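Local coordinates for cellulase (Bacillus sp. BG-CS10, PDB 5E09), which probably hydrolyses internal beta-1,4-glucosidic bonds of cellulose as a salt-adapted family 5 glycoside hydrolase that also carries a family 46 carbohydrate-binding module, at residues A15-G20 against Y97-L102; M143-N148 against I220-Y225; V147-F152 against L269-L274; L170-Y175 against K212-P217; L192-T197 against D202-L207. All blocks are in the same frame, centred on the assembly; numbering follows the deposited sequence.

From the N terminus, contact 1 closes the first loop, bringing the residues ahead of strand 20-23 onto the third barrel strand, 97-100. It is complete before the others begin. Contacts 2 and 3 both set out from the end of strand 142-145 and the loop after it, sharing Val147 and Asn148: contact 2 spans the barrel interior to strand 219-225, and contact 3 crosses the C-terminal mouth to strand 267-272. Contact 4, between helices 161-181 and 201-214 on the outside, falls within the spans of both, and contact 5, the short return of helix 201-214 onto strand 190-193, falls within contact 4. All five tie the loop before strand 20-23, the barrel interior and the outer helices together.

Contact 1: A15-G20 against Y97-L102; sequences ADMQPG and YVMLNL
Asp16 meets Tyr97 through its carboxylate, whose OD2 lies at the ring edge, near the ring plane, and accepts a hydrogen bond from Tyr97 OH. The modelled length of 2.4 Å between Asp16 OD2 and Tyr97 OH is very short, and its exact value is doubtful at this resolution. At this edge the carboxylate plane is turned 86° from the ring plane, and its other oxygen, OD1, forms a salt bridge with Lys56. With Asp16 CG anti to the backbone N (chi1 -158°), the acid group leans out from the type I turn of Ala15 to Gln18 and reaches the phenol. Next along the chain, Met17, present as selenomethionine, lays its CG over one face of the same ring, in a CH-pi contact 4.1 Å from the Tyr97 centroid and 24° off the normal. Here the chain is about to enter strand 20-23, the first of a (beta/alpha)8 barrel, while Tyr97 opens strand 97-100, the third, so the contact lies at the end of the barrel where these strands begin. Further out on Met17, a bend at chi3 turns the methyl inward, and its CE lies 4.1 Å from CE of Met99, also a selenomethionine. Gln18 then bonds through its amide to the backbone of Val305, just before the eighth strand, and of His307 within it.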
# COMPACT_ATOMS: atom_id res chain seq x y z
N ALA A 15 -4.98 15.34 -14.90
CA ALA A 15 -5.73 15.84 -13.75
C ALA A 15 -7.13 15.22 -13.72
O ALA A 15 -7.67 14.95 -12.65
CB ALA A 15 -5.82 17.35 -13.77
N ASP A 16 -7.68 14.92 -14.87
CA ASP A 16 -8.98 14.34 -15.00
C ASP A 16 -9.04 12.87 -14.60
O ASP A 16 -10.09 12.29 -14.57
CB ASP A 16 -9.52 14.56 -16.39
CG ASP A 16 -11.00 14.48 -16.46
OD1 ASP A 16 -11.66 14.91 -15.51
OD2 ASP A 16 -11.53 13.99 -17.46
N MSE A 17 -7.91 12.26 -14.35
CA MSE A 17 -7.88 10.89 -13.93
C MSE A 17 -7.97 10.71 -12.44
O MSE A 17 -8.18 9.60 -12.05
CB MSE A 17 -6.58 10.24 -14.38
CG MSE A 17 -6.37 10.09 -15.87
SE MSE A 17 -4.50 9.57 -16.22
CE MSE A 17 -4.66 7.68 -15.80
N GLN A 18 -7.81 11.75 -11.64
CA GLN A 18 -7.82 11.69 -10.18
C GLN A 18 -9.21 11.33 -9.65
O GLN A 18 -10.19 12.00 -9.98
CB GLN A 18 -7.35 13.04 -9.62
CG GLN A 18 -6.97 13.04 -8.16
CD GLN A 18 -5.64 12.37 -7.89
OE1 GLN A 18 -5.41 11.22 -8.27
NE2 GLN A 18 -4.74 13.10 -7.23
N PRO A 19 -9.32 10.27 -8.84
CA PRO A 19 -8.30 9.28 -8.47
C PRO A 19 -8.42 7.99 -9.27
O PRO A 19 -9.41 7.79 -9.97
CB PRO A 19 -8.61 9.02 -7.00
CG PRO A 19 -10.12 9.09 -6.96
CD PRO A 19 -10.52 10.14 -7.99
N GLY A 20 -7.43 7.11 -9.15
CA GLY A 20 -7.39 5.89 -9.92
C GLY A 20 -7.26 4.64 -9.08
O GLY A 20 -6.87 4.69 -7.91
N TYR A 97 -10.97 6.55 -17.42
CA TYR A 97 -9.71 6.47 -18.14
C TYR A 97 -9.10 5.11 -17.82
O TYR A 97 -9.28 4.60 -16.71
CB TYR A 97 -8.75 7.59 -17.73
CG TYR A 97 -9.17 8.99 -18.11
CD1 TYR A 97 -10.04 9.72 -17.31
CD2 TYR A 97 -8.66 9.59 -19.26
CE1 TYR A 97 -10.40 11.02 -17.65
CE2 TYR A 97 -9.02 10.88 -19.60
CZ TYR A 97 -9.89 11.59 -18.80
OH TYR A 97 -10.25 12.88 -19.14
N VAL A 98 -8.39 4.53 -18.78
CA VAL A 98 -7.77 3.22 -18.60
C VAL A 98 -6.28 3.26 -18.94
O VAL A 98 -5.88 3.87 -19.93
CB VAL A 98 -8.45 2.15 -19.47
CG1 VAL A 98 -7.80 0.78 -19.27
CG2 VAL A 98 -9.94 2.09 -19.16
N MSE A 99 -5.45 2.63 -18.10
CA MSE A 99 -4.03 2.46 -18.39
C MSE A 99 -3.72 0.98 -18.56
O MSE A 99 -4.05 0.17 -17.69
CB MSE A 99 -3.15 3.06 -17.27
CG MSE A 99 -1.65 2.87 -17.51
SE MSE A 99 -0.45 3.58 -16.12
CE MSE A 99 -1.36 5.29 -15.82
N LEU A 100 -3.11 0.63 -19.69
CA LEU A 100 -2.77 -0.77 -19.99
C LEU A 100 -1.26 -0.96 -20.14
O LEU A 100 -0.58 -0.11 -20.74
CB LEU A 100 -3.48 -1.21 -21.26
CG LEU A 100 -3.21 -2.64 -21.75
CD1 LEU A 100 -3.83 -3.64 -20.79
CD2 LEU A 100 -3.73 -2.85 -23.16
N ASN A 101 -0.71 -2.06 -19.61
CA ASN A 101 0.74 -2.27 -19.68
C ASN A 101 1.21 -3.68 -20.01
O ASN A 101 0.41 -4.56 -20.34
CB ASN A 101 1.39 -1.84 -18.35
CG ASN A 101 1.10 -2.79 -17.18
OD1 ASN A 101 0.67 -3.94 -17.35
ND2 ASN A 101 1.38 -2.30 -15.98
N LEU A 102 2.50 -3.87 -19.73
CA LEU A 102 3.19 -5.14 -19.75
C LEU A 102 3.51 -5.09 -18.24
O LEU A 102 4.01 -4.07 -17.78
CB LEU A 102 4.47 -5.06 -20.57
CG LEU A 102 4.30 -4.69 -22.05
CD1 LEU A 102 5.65 -4.56 -22.73
CD2 LEU A 102 3.43 -5.71 -22.76

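Contact 2: M143-N148 against I220-Y225; sequences MFESVN and IATVHY
Asn148 and His224 make the closest approach of this contact: the amide oxygen OD1 comes to the edge of the imidazole, in its plane, 3.0 Å from His224 CE1. Asn148 CG, anti to the backbone N (chi1 -179°), carries the amide to this edge, with amide and ring planes turned 34° apart. Both groups are held from outside the pair, since Asn148 OD1 takes a hydrogen bond from Arg59 and His224 ND1 is bonded to Glu149. The other ring nitrogen, NE2, lies 2.9 Å from a water, W1, and this water marks the looser part of the contact. It donates to Glu145 OE1 at 3.1 Å and to Thr222 OG1 at 2.8 Å, linking side chains whose own nearest approach is Glu145 OE1 to Thr222 CG2, 4.2 Å. Glu145 is steadied by a salt bridge from its OE2 to Arg59, and Thr222 OG1 by the carbonyl of Val268. Deeper in, the lining becomes apolar, and SE of Met143, present as selenomethionine, rests 4.2 Å from Ile220 CD1. Inward-facing residues of the fourth and sixth strands thus meet across the core of the (beta/alpha)8 barrel, the segments running 34° apart. Strand 190-193 lies between the two and sends Val191 to touch Met143, Glu145 and Thr222, while Phe144 packs against Trp128 of helix 117-134 and Tyr225 against Phe253 of helix 243-261.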
# COMPACT_ATOMS: atom_id res chain seq x y z
N MSE A 143 -4.78 4.67 -22.44
CA MSE A 143 -3.37 5.01 -22.56
C MSE A 143 -2.51 3.78 -22.32
O MSE A 143 -2.92 2.83 -21.63
CB MSE A 143 -3.02 6.12 -21.56
CG MSE A 143 -2.96 5.64 -20.11
SE MSE A 143 -3.16 7.11 -18.84
CE MSE A 143 -5.11 7.21 -18.83
N PHE A 144 -1.30 3.80 -22.87
CA PHE A 144 -0.36 2.67 -22.76
C PHE A 144 0.82 3.04 -21.89
O PHE A 144 1.38 4.13 -22.05
CB PHE A 144 0.15 2.26 -24.14
CG PHE A 144 -0.91 1.79 -25.09
CD1 PHE A 144 -2.10 1.25 -24.63
CD2 PHE A 144 -0.70 1.86 -26.46
CE1 PHE A 144 -3.07 0.81 -25.52
CE2 PHE A 144 -1.67 1.42 -27.35
CZ PHE A 144 -2.86 0.89 -26.88
N GLU A 145 1.22 2.16 -20.97
CA GLU A 145 2.53 2.34 -20.32
C GLU A 145 3.46 1.19 -20.70
O GLU A 145 3.06 0.02 -20.72
CB GLU A 145 2.43 2.47 -18.79
CG GLU A 145 1.71 1.36 -18.10
CD GLU A 145 1.98 1.30 -16.59
OE1 GLU A 145 3.09 1.66 -16.14
OE2 GLU A 145 1.06 0.88 -15.86
N SER A 146 4.70 1.55 -20.99
CA SER A 146 5.65 0.67 -21.67
C SER A 146 5.91 -0.64 -20.94
O SER A 146 5.84 -1.71 -21.54
CB SER A 146 6.97 1.39 -21.87
OG SER A 146 7.51 1.78 -20.62
N VAL A 147 6.23 -0.55 -19.65
CA VAL A 147 6.60 -1.72 -18.85
C VAL A 147 6.51 -1.38 -17.37
O VAL A 147 6.89 -0.28 -16.95
CB VAL A 147 8.02 -2.21 -19.19
CG1 VAL A 147 8.99 -1.02 -19.29
CG2 VAL A 147 8.52 -3.23 -18.18
N ASN A 148 5.98 -2.30 -16.57
CA ASN A 148 5.89 -2.06 -15.13
C ASN A 148 7.22 -2.29 -14.45
O ASN A 148 7.87 -3.30 -14.68
CB ASN A 148 4.84 -2.96 -14.50
CG ASN A 148 4.71 -2.73 -13.01
OD1 ASN A 148 4.19 -1.70 -12.59
ND2 ASN A 148 5.19 -3.67 -12.21
N ILE A 220 3.46 11.02 -20.36
CA ILE A 220 3.21 11.07 -18.92
C ILE A 220 4.28 10.29 -18.18
O ILE A 220 4.59 9.16 -18.54
CB ILE A 220 1.83 10.49 -18.57
CG1 ILE A 220 0.72 11.18 -19.38
CG2 ILE A 220 1.57 10.60 -17.08
CD1 ILE A 220 -0.54 10.35 -19.51
N ALA A 221 4.85 10.89 -17.14
CA ALA A 221 5.82 10.20 -16.30
C ALA A 221 5.08 9.38 -15.24
O ALA A 221 4.05 9.82 -14.74
CB ALA A 221 6.77 11.20 -15.64
N THR A 222 5.59 8.20 -14.91
CA THR A 222 4.98 7.46 -13.83
C THR A 222 5.98 6.94 -12.81
O THR A 222 7.07 6.48 -13.15
CB THR A 222 4.15 6.27 -14.33
OG1 THR A 222 3.54 5.61 -13.21
CG2 THR A 222 5.00 5.26 -15.10
N VAL A 223 5.59 7.02 -11.54
CA VAL A 223 6.41 6.44 -10.48
C VAL A 223 5.51 5.68 -9.51
O VAL A 223 4.28 5.80 -9.56
CB VAL A 223 7.23 7.50 -9.72
CG1 VAL A 223 8.35 8.03 -10.60
CG2 VAL A 223 6.35 8.64 -9.24
N HIS A 224 6.13 4.90 -8.63
CA HIS A 224 5.42 4.12 -7.63
C HIS A 224 5.92 4.52 -6.25
O HIS A 224 7.05 4.96 -6.10
CB HIS A 224 5.62 2.62 -7.85
CG HIS A 224 4.95 2.09 -9.08
ND1 HIS A 224 5.08 0.78 -9.49
CD2 HIS A 224 4.15 2.70 -9.99
CE1 HIS A 224 4.39 0.60 -10.60
NE2 HIS A 224 3.82 1.75 -10.92
N TYR A 225 5.08 4.34 -5.23
CA TYR A 225 5.46 4.70 -3.87
C TYR A 225 4.73 3.85 -2.83
O TYR A 225 3.51 3.74 -2.86
CB TYR A 225 5.19 6.18 -3.61
CG TYR A 225 5.77 6.66 -2.31
CD1 TYR A 225 7.13 6.90 -2.18
CD2 TYR A 225 4.96 6.85 -1.20
CE1 TYR A 225 7.67 7.33 -0.99
CE2 TYR A 225 5.49 7.28 0.00
CZ TYR A 225 6.85 7.52 0.10
OH TYR A 225 7.39 7.95 1.28
O HOH W 1 2.70 2.97 -13.33

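Contact 3: V147-F152 against L269-L274; sequences VNEPRF and LGEFGL
Glu271 OE2, facing the Asn148 amide, is held by two groups: Arg59 NH1 through a salt bridge, and water W2, which donates a hydrogen bond of 3.0 Å. The same water accepts from Asn148 ND2, also at 3.0 Å, and so links the amide to the carboxylate. The two planes are nearly parallel, 16° apart, yet Asn148 OD1 and Glu271 OE2, 3.4 Å from one another, are both acceptors and form no bond. Arg59, whose NH2 and NH1 bind Asn148 OD1 and Glu271 OE2 respectively, probably offsets the closeness of the two acceptors. With CG anti to its carbonyl carbon (chi1 -61°) and the chain extended beyond, Glu271 carries its carboxylate to both Asn148 and Glu149. Glu149 sends an extended side chain across to bring its OE2 within 4.0 Å of Glu271 OE1, the carboxylate planes 35° apart. Each of these facing oxygens has a partner of its own, His224 ND1 for Glu149 and the hydroxyl of Tyr226 for Glu271. Asn148, Glu149 and Pro150 form the Asn-Glu-Pro motif after the fourth barrel strand. Glu149 there and Glu271 on the seventh strand are consistent with the acid/base and the nucleophile, respectively, of retaining family 5 glycoside hydrolases.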
# COMPACT_ATOMS: atom_id res chain seq x y z
N VAL A 147 6.23 -0.55 -19.65
CA VAL A 147 6.60 -1.72 -18.85
C VAL A 147 6.51 -1.38 -17.37
O VAL A 147 6.89 -0.28 -16.95
CB VAL A 147 8.02 -2.21 -19.19
CG1 VAL A 147 8.99 -1.02 -19.29
CG2 VAL A 147 8.52 -3.23 -18.18
N ASN A 148 5.98 -2.30 -16.57
CA ASN A 148 5.89 -2.06 -15.13
C ASN A 148 7.22 -2.29 -14.45
O ASN A 148 7.87 -3.30 -14.68
CB ASN A 148 4.84 -2.96 -14.50
CG ASN A 148 4.71 -2.73 -13.01
OD1 ASN A 148 4.19 -1.70 -12.59
ND2 ASN A 148 5.19 -3.67 -12.21
N GLU A 149 7.61 -1.34 -13.60
CA GLU A 149 8.80 -1.45 -12.73
C GLU A 149 10.01 -2.10 -13.40
O GLU A 149 10.44 -3.18 -13.00
CB GLU A 149 8.44 -2.23 -11.46
CG GLU A 149 7.35 -1.54 -10.63
CD GLU A 149 7.18 -2.11 -9.23
OE1 GLU A 149 7.81 -3.14 -8.92
OE2 GLU A 149 6.42 -1.51 -8.43
N PRO A 150 10.57 -1.45 -14.43
CA PRO A 150 11.69 -2.01 -15.18
C PRO A 150 12.92 -2.26 -14.31
O PRO A 150 13.36 -1.37 -13.59
CB PRO A 150 12.00 -0.93 -16.23
CG PRO A 150 10.79 -0.07 -16.28
CD PRO A 150 10.23 -0.09 -14.90
N ARG A 151 13.45 -3.48 -14.38
CA ARG A 151 14.67 -3.82 -13.67
C ARG A 151 15.49 -4.74 -14.57
O ARG A 151 14.93 -5.43 -15.42
CB ARG A 151 14.35 -4.50 -12.33
CG ARG A 151 15.49 -4.53 -11.32
CD ARG A 151 15.11 -5.36 -10.10
NE ARG A 151 13.68 -5.62 -10.05
CZ ARG A 151 13.14 -6.83 -10.07
NH1 ARG A 151 13.91 -7.91 -10.12
NH2 ARG A 151 11.82 -6.96 -10.03
N PHE A 152 16.81 -4.74 -14.42
CA PHE A 152 17.63 -5.59 -15.28
C PHE A 152 18.69 -6.33 -14.48
O PHE A 152 18.96 -5.98 -13.33
CB PHE A 152 18.29 -4.76 -16.39
CG PHE A 152 17.30 -4.02 -17.23
CD1 PHE A 152 16.67 -4.64 -18.29
CD2 PHE A 152 16.97 -2.71 -16.94
CE1 PHE A 152 15.74 -3.97 -19.06
CE2 PHE A 152 16.05 -2.02 -17.70
CZ PHE A 152 15.44 -2.65 -18.77
N LEU A 269 1.29 8.67 -10.15
CA LEU A 269 1.68 7.71 -9.14
C LEU A 269 0.93 6.41 -9.43
O LEU A 269 -0.14 6.17 -8.87
CB LEU A 269 1.38 8.24 -7.73
CG LEU A 269 1.86 7.38 -6.56
CD1 LEU A 269 3.36 7.14 -6.67
CD2 LEU A 269 1.54 8.07 -5.25
N GLY A 270 1.47 5.60 -10.33
CA GLY A 270 0.74 4.47 -10.87
C GLY A 270 0.37 3.39 -9.87
O GLY A 270 -0.57 2.62 -10.09
N GLU A 271 1.13 3.31 -8.78
CA GLU A 271 0.81 2.43 -7.67
C GLU A 271 1.18 3.11 -6.37
O GLU A 271 2.26 3.71 -6.25
CB GLU A 271 1.56 1.09 -7.76
CG GLU A 271 1.24 0.26 -8.98
CD GLU A 271 1.96 -1.07 -8.96
OE1 GLU A 271 2.49 -1.43 -7.89
OE2 GLU A 271 1.99 -1.75 -10.01
N PHE A 272 0.30 3.01 -5.38
CA PHE A 272 0.69 3.34 -4.02
C PHE A 272 -0.06 2.45 -3.04
O PHE A 272 -1.04 1.81 -3.39
CB PHE A 272 0.48 4.83 -3.72
CG PHE A 272 -0.96 5.23 -3.53
CD1 PHE A 272 -1.76 5.53 -4.63
CD2 PHE A 272 -1.50 5.33 -2.26
CE1 PHE A 272 -3.07 5.90 -4.46
CE2 PHE A 272 -2.83 5.71 -2.09
CZ PHE A 272 -3.61 6.00 -3.19
N GLY A 273 0.45 2.40 -1.82
CA GLY A 273 -0.08 1.57 -0.76
C GLY A 273 0.98 1.50 0.32
O GLY A 273 1.84 2.38 0.40
N LEU A 274 0.92 0.48 1.15
CA LEU A 274 2.01 0.22 2.08
C LEU A 274 2.53 -1.19 1.82
O LEU A 274 1.74 -2.12 1.65
CB LEU A 274 1.54 0.37 3.53
CG LEU A 274 1.29 1.81 4.00
CD1 LEU A 274 0.55 1.81 5.33
CD2 LEU A 274 2.60 2.57 4.12
O HOH W 2 4.22 -3.63 -9.34

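Contact 4: L170-Y175 against K212-P217; sequences LNTAFY and KDLNDP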
# COMPACT_ATOMS: atom_id res chain seq x y z
N LEU A 170 13.91 0.51 -24.58
CA LEU A 170 12.56 -0.04 -24.46
C LEU A 170 11.51 1.05 -24.65
O LEU A 170 10.55 0.89 -25.41
CB LEU A 170 12.37 -0.73 -23.11
CG LEU A 170 13.09 -2.06 -22.93
CD1 LEU A 170 12.82 -2.58 -21.53
CD2 LEU A 170 12.64 -3.08 -23.97
N ASN A 171 11.70 2.16 -23.94
CA ASN A 171 10.76 3.27 -23.99
C ASN A 171 10.67 3.86 -25.40
O ASN A 171 9.57 4.12 -25.90
CB ASN A 171 11.16 4.35 -22.98
CG ASN A 171 10.77 3.99 -21.55
OD1 ASN A 171 9.86 3.19 -21.33
ND2 ASN A 171 11.46 4.57 -20.57
N THR A 172 11.82 4.02 -26.05
CA THR A 172 11.90 4.57 -27.40
C THR A 172 11.26 3.64 -28.43
O THR A 172 10.47 4.08 -29.28
CB THR A 172 13.36 4.85 -27.79
OG1 THR A 172 13.91 5.81 -26.88
CG2 THR A 172 13.45 5.42 -29.19
N ALA A 173 11.59 2.36 -28.34
CA ALA A 173 11.00 1.36 -29.23
C ALA A 173 9.47 1.33 -29.10
O ALA A 173 8.74 1.34 -30.09
CB ALA A 173 11.59 -0.02 -28.95
N PHE A 174 9.01 1.28 -27.85
CA PHE A 174 7.59 1.35 -27.52
C PHE A 174 6.92 2.57 -28.18
O PHE A 174 5.94 2.44 -28.93
CB PHE A 174 7.45 1.38 -25.99
CG PHE A 174 6.12 1.84 -25.49
CD1 PHE A 174 4.98 1.05 -25.65
CD2 PHE A 174 6.01 3.03 -24.80
CE1 PHE A 174 3.75 1.47 -25.16
CE2 PHE A 174 4.78 3.46 -24.30
CZ PHE A 174 3.65 2.68 -24.49
N TYR A 175 7.49 3.74 -27.91
CA TYR A 175 7.02 4.99 -28.49
C TYR A 175 6.84 4.88 -29.99
O TYR A 175 5.76 5.18 -30.52
CB TYR A 175 8.00 6.13 -28.17
CG TYR A 175 7.60 7.45 -28.81
CD1 TYR A 175 6.76 8.33 -28.15
CD2 TYR A 175 8.05 7.80 -30.09
CE1 TYR A 175 6.38 9.53 -28.73
CE2 TYR A 175 7.68 8.99 -30.67
CZ TYR A 175 6.84 9.85 -29.99
OH TYR A 175 6.46 11.05 -30.56
N LYS A 212 12.44 14.38 -23.22
CA LYS A 212 12.89 15.49 -24.06
C LYS A 212 13.31 14.96 -25.43
O LYS A 212 13.01 15.59 -26.45
CB LYS A 212 14.03 16.26 -23.38
CG LYS A 212 13.53 17.30 -22.39
CD LYS A 212 14.62 18.26 -21.93
CE LYS A 212 15.46 17.68 -20.81
NZ LYS A 212 16.38 18.70 -20.23
N ASP A 213 13.98 13.81 -25.45
CA ASP A 213 14.37 13.16 -26.70
C ASP A 213 13.17 12.83 -27.59
O ASP A 213 13.18 13.11 -28.79
CB ASP A 213 15.15 11.87 -26.42
CG ASP A 213 15.67 11.21 -27.69
OD1 ASP A 213 15.44 11.75 -28.79
OD2 ASP A 213 16.31 10.14 -27.57
N LEU A 214 12.13 12.24 -27.00
CA LEU A 214 10.95 11.85 -27.77
C LEU A 214 10.20 13.06 -28.33
O LEU A 214 9.50 12.94 -29.34
CB LEU A 214 10.02 10.99 -26.91
CG LEU A 214 10.68 9.69 -26.46
CD1 LEU A 214 9.72 8.82 -25.68
CD2 LEU A 214 11.23 8.94 -27.67
N ASN A 215 10.34 14.21 -27.67
CA ASN A 215 9.78 15.48 -28.15
C ASN A 215 8.30 15.39 -28.52
O ASN A 215 7.89 15.79 -29.61
CB ASN A 215 10.58 15.98 -29.36
CG ASN A 215 10.40 17.47 -29.61
OD1 ASN A 215 10.01 18.22 -28.71
ND2 ASN A 215 10.70 17.91 -30.82
N ASP A 216 7.50 14.86 -27.60
CA ASP A 216 6.09 14.57 -27.86
C ASP A 216 5.23 15.22 -26.77
O ASP A 216 5.55 15.12 -25.58
CB ASP A 216 5.87 13.06 -27.91
CG ASP A 216 4.49 12.67 -28.39
OD1 ASP A 216 3.52 12.86 -27.63
OD2 ASP A 216 4.36 12.16 -29.52
N PRO A 217 4.13 15.88 -27.17
CA PRO A 217 3.29 16.59 -26.20
C PRO A 217 2.44 15.66 -25.34
O PRO A 217 1.94 16.08 -24.29
CB PRO A 217 2.40 17.45 -27.09
CG PRO A 217 2.25 16.63 -28.33
CD PRO A 217 3.59 15.98 -28.54
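Tyr175 and Leu214 pack helix 161-181 against the end of helix 201-214, two successive helices in the outer layer of the (beta/alpha)8 barrel. The isobutyl group lies over one face of the phenol ring, its CD2 offset toward the rim and 4.0 Å above the plane, while Leu214 CD1 comes 3.9 Å from Tyr175 CD1. The two side chains slide past each other in opposite directions. Tyr175 CG lies anti to the backbone N (chi1 177°), which sends the ring alongside Leu214 to Asp216. At the far end of the ring the hydroxyl donates a hydrogen bond of 2.6 Å from Tyr175 OH to Asp216 OD2. It meets that oxygen on the anti side, 20° out of the carboxylate plane, with ring and carboxylate turned 81° apart. Losing the phenol to an alanine here would probably leave Leu214 with an uncovered flank and Asp216 without its hydroxyl donor. A second shell sets these groups: Arg179, one helical turn beyond Tyr175, forms a salt bridge with the same Asp216 OD2, and Asp216 OD1 is bonded to the backbone N of Asn218. Asn215 adopts positive phi, turning the chain out of the helix and carrying Asp216 to the tyrosine. On the other flank of Leu214, Thr172 uses its OG1 to bond the carbonyl of Glu168, one turn earlier, and the same oxygen touches the leucine, 4.2 Å from Leu214 CD2.

Contact 5: L192-T197 against D202-L207; sequences LPTLET and DLLNRL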
# COMPACT_ATOMS: atom_id res chain seq x y z
N LEU A 192 5.44 6.56 -19.34
CA LEU A 192 6.79 6.03 -19.25
C LEU A 192 7.29 5.99 -17.82
O LEU A 192 7.12 6.96 -17.07
CB LEU A 192 7.75 6.85 -20.11
CG LEU A 192 7.36 7.02 -21.57
CD1 LEU A 192 8.31 8.01 -22.26
CD2 LEU A 192 7.38 5.66 -22.26
N PRO A 193 7.91 4.87 -17.44
CA PRO A 193 8.43 4.68 -16.08
C PRO A 193 9.89 5.11 -15.90
O PRO A 193 10.68 5.02 -16.84
CB PRO A 193 8.30 3.17 -15.88
CG PRO A 193 8.52 2.62 -17.27
CD PRO A 193 7.98 3.64 -18.23
N THR A 194 10.22 5.57 -14.70
CA THR A 194 11.61 5.62 -14.27
C THR A 194 12.07 4.18 -14.08
O THR A 194 11.24 3.27 -14.02
CB THR A 194 11.79 6.41 -12.96
OG1 THR A 194 10.94 5.86 -11.95
CG2 THR A 194 11.46 7.88 -13.15
N LEU A 195 13.38 3.99 -13.98
CA LEU A 195 13.94 2.68 -13.65
C LEU A 195 13.40 2.20 -12.31
O LEU A 195 13.49 2.92 -11.31
CB LEU A 195 15.47 2.76 -13.62
CG LEU A 195 16.22 1.43 -13.56
CD1 LEU A 195 15.92 0.58 -14.79
CD2 LEU A 195 17.71 1.67 -13.42
N GLU A 196 12.82 0.99 -12.30
CA GLU A 196 12.21 0.39 -11.11
C GLU A 196 11.03 1.21 -10.58
O GLU A 196 10.62 1.04 -9.43
CB GLU A 196 13.25 0.21 -10.00
CG GLU A 196 14.22 -0.92 -10.23
CD GLU A 196 15.38 -0.90 -9.23
OE1 GLU A 196 15.46 0.06 -8.44
OE2 GLU A 196 16.20 -1.84 -9.26
N THR A 197 10.48 2.08 -11.43
CA THR A 197 9.52 3.12 -11.04
C THR A 197 9.90 3.79 -9.73
O THR A 197 9.04 4.12 -8.93
CB THR A 197 8.08 2.57 -10.91
OG1 THR A 197 8.03 1.56 -9.89
CG2 THR A 197 7.59 2.00 -12.24
N ASP A 202 18.47 10.88 -9.96
CA ASP A 202 19.13 10.47 -11.19
C ASP A 202 18.17 9.73 -12.13
O ASP A 202 18.16 9.97 -13.35
CB ASP A 202 20.34 9.60 -10.90
CG ASP A 202 21.09 9.20 -12.17
OD1 ASP A 202 21.61 10.11 -12.86
OD2 ASP A 202 21.15 7.99 -12.47
N LEU A 203 17.37 8.84 -11.57
CA LEU A 203 16.36 8.13 -12.35
C LEU A 203 15.34 9.11 -12.93
O LEU A 203 14.98 9.04 -14.11
CB LEU A 203 15.67 7.08 -11.47
CG LEU A 203 16.63 6.15 -10.73
CD1 LEU A 203 15.87 5.15 -9.88
CD2 LEU A 203 17.54 5.42 -11.70
N LEU A 204 14.90 10.05 -12.10
CA LEU A 204 13.98 11.09 -12.55
C LEU A 204 14.57 11.85 -13.73
O LEU A 204 13.91 12.05 -14.76
CB LEU A 204 13.65 12.06 -11.41
CG LEU A 204 12.91 11.46 -10.21
CD1 LEU A 204 12.70 12.52 -9.14
CD2 LEU A 204 11.58 10.84 -10.63
N ASN A 205 15.83 12.25 -13.59
CA ASN A 205 16.53 12.99 -14.63
C ASN A 205 16.62 12.22 -15.94
O ASN A 205 16.43 12.79 -17.00
CB ASN A 205 17.94 13.36 -14.17
CG ASN A 205 17.94 14.47 -13.15
OD1 ASN A 205 17.03 15.30 -13.12
ND2 ASN A 205 18.96 14.49 -12.29
N ARG A 206 16.89 10.93 -15.85
CA ARG A 206 17.05 10.12 -17.06
C ARG A 206 15.73 9.90 -17.78
O ARG A 206 15.67 9.91 -19.02
CB ARG A 206 17.71 8.80 -16.72
CG ARG A 206 19.08 9.01 -16.12
CD ARG A 206 19.86 7.74 -16.02
NE ARG A 206 20.92 7.67 -17.02
CZ ARG A 206 22.21 7.85 -16.74
NH1 ARG A 206 22.60 8.10 -15.50
NH2 ARG A 206 23.11 7.77 -17.72
N LEU A 207 14.65 9.70 -17.01
CA LEU A 207 13.33 9.66 -17.63
C LEU A 207 13.05 11.00 -18.32
O LEU A 207 12.54 11.04 -19.45
CB LEU A 207 12.25 9.34 -16.60
CG LEU A 207 10.83 9.48 -17.13
CD1 LEU A 207 10.61 8.56 -18.31
CD2 LEU A 207 9.83 9.18 -16.03
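Leu207 is a main contact point by which helix 201-214 packs back onto strand 190-193 and the loop after it, within a beta-alpha-beta unit of the (beta/alpha)8 barrel. Its two methyls divide the work. CD1 lies 3.8 Å from Leu192 CB and reaches the carbonyl of Pro193, while CD2 turns to Thr194, 3.6 Å from CG2. With chi1 at 172°, which sets CG anti to the backbone N, the fork is turned to the strand. Thr194 crosses Leu207 at about a right angle, its methyl directed at the helix, where it also meets the carbonyl oxygen of Leu203, while its hydroxyl bonds the carbonyl of Ala198. Cutting Leu207 back to an alanine would remove both methyls and would probably open a gap beside Leu192 CB, costing Thr194 CG2 its closest partner. One turn back, Leu203 meets Leu195 with both methyls: CD2 packs 3.9 Å from Leu195 CB, the side chains meeting at a slant, and CD1 approaches the carbonyl of Leu195. Leu204 begins by pointing away toward helix 243-261, yet its branch curls back, and Leu204 CD2 ends 3.9 Å from Thr194 CG2.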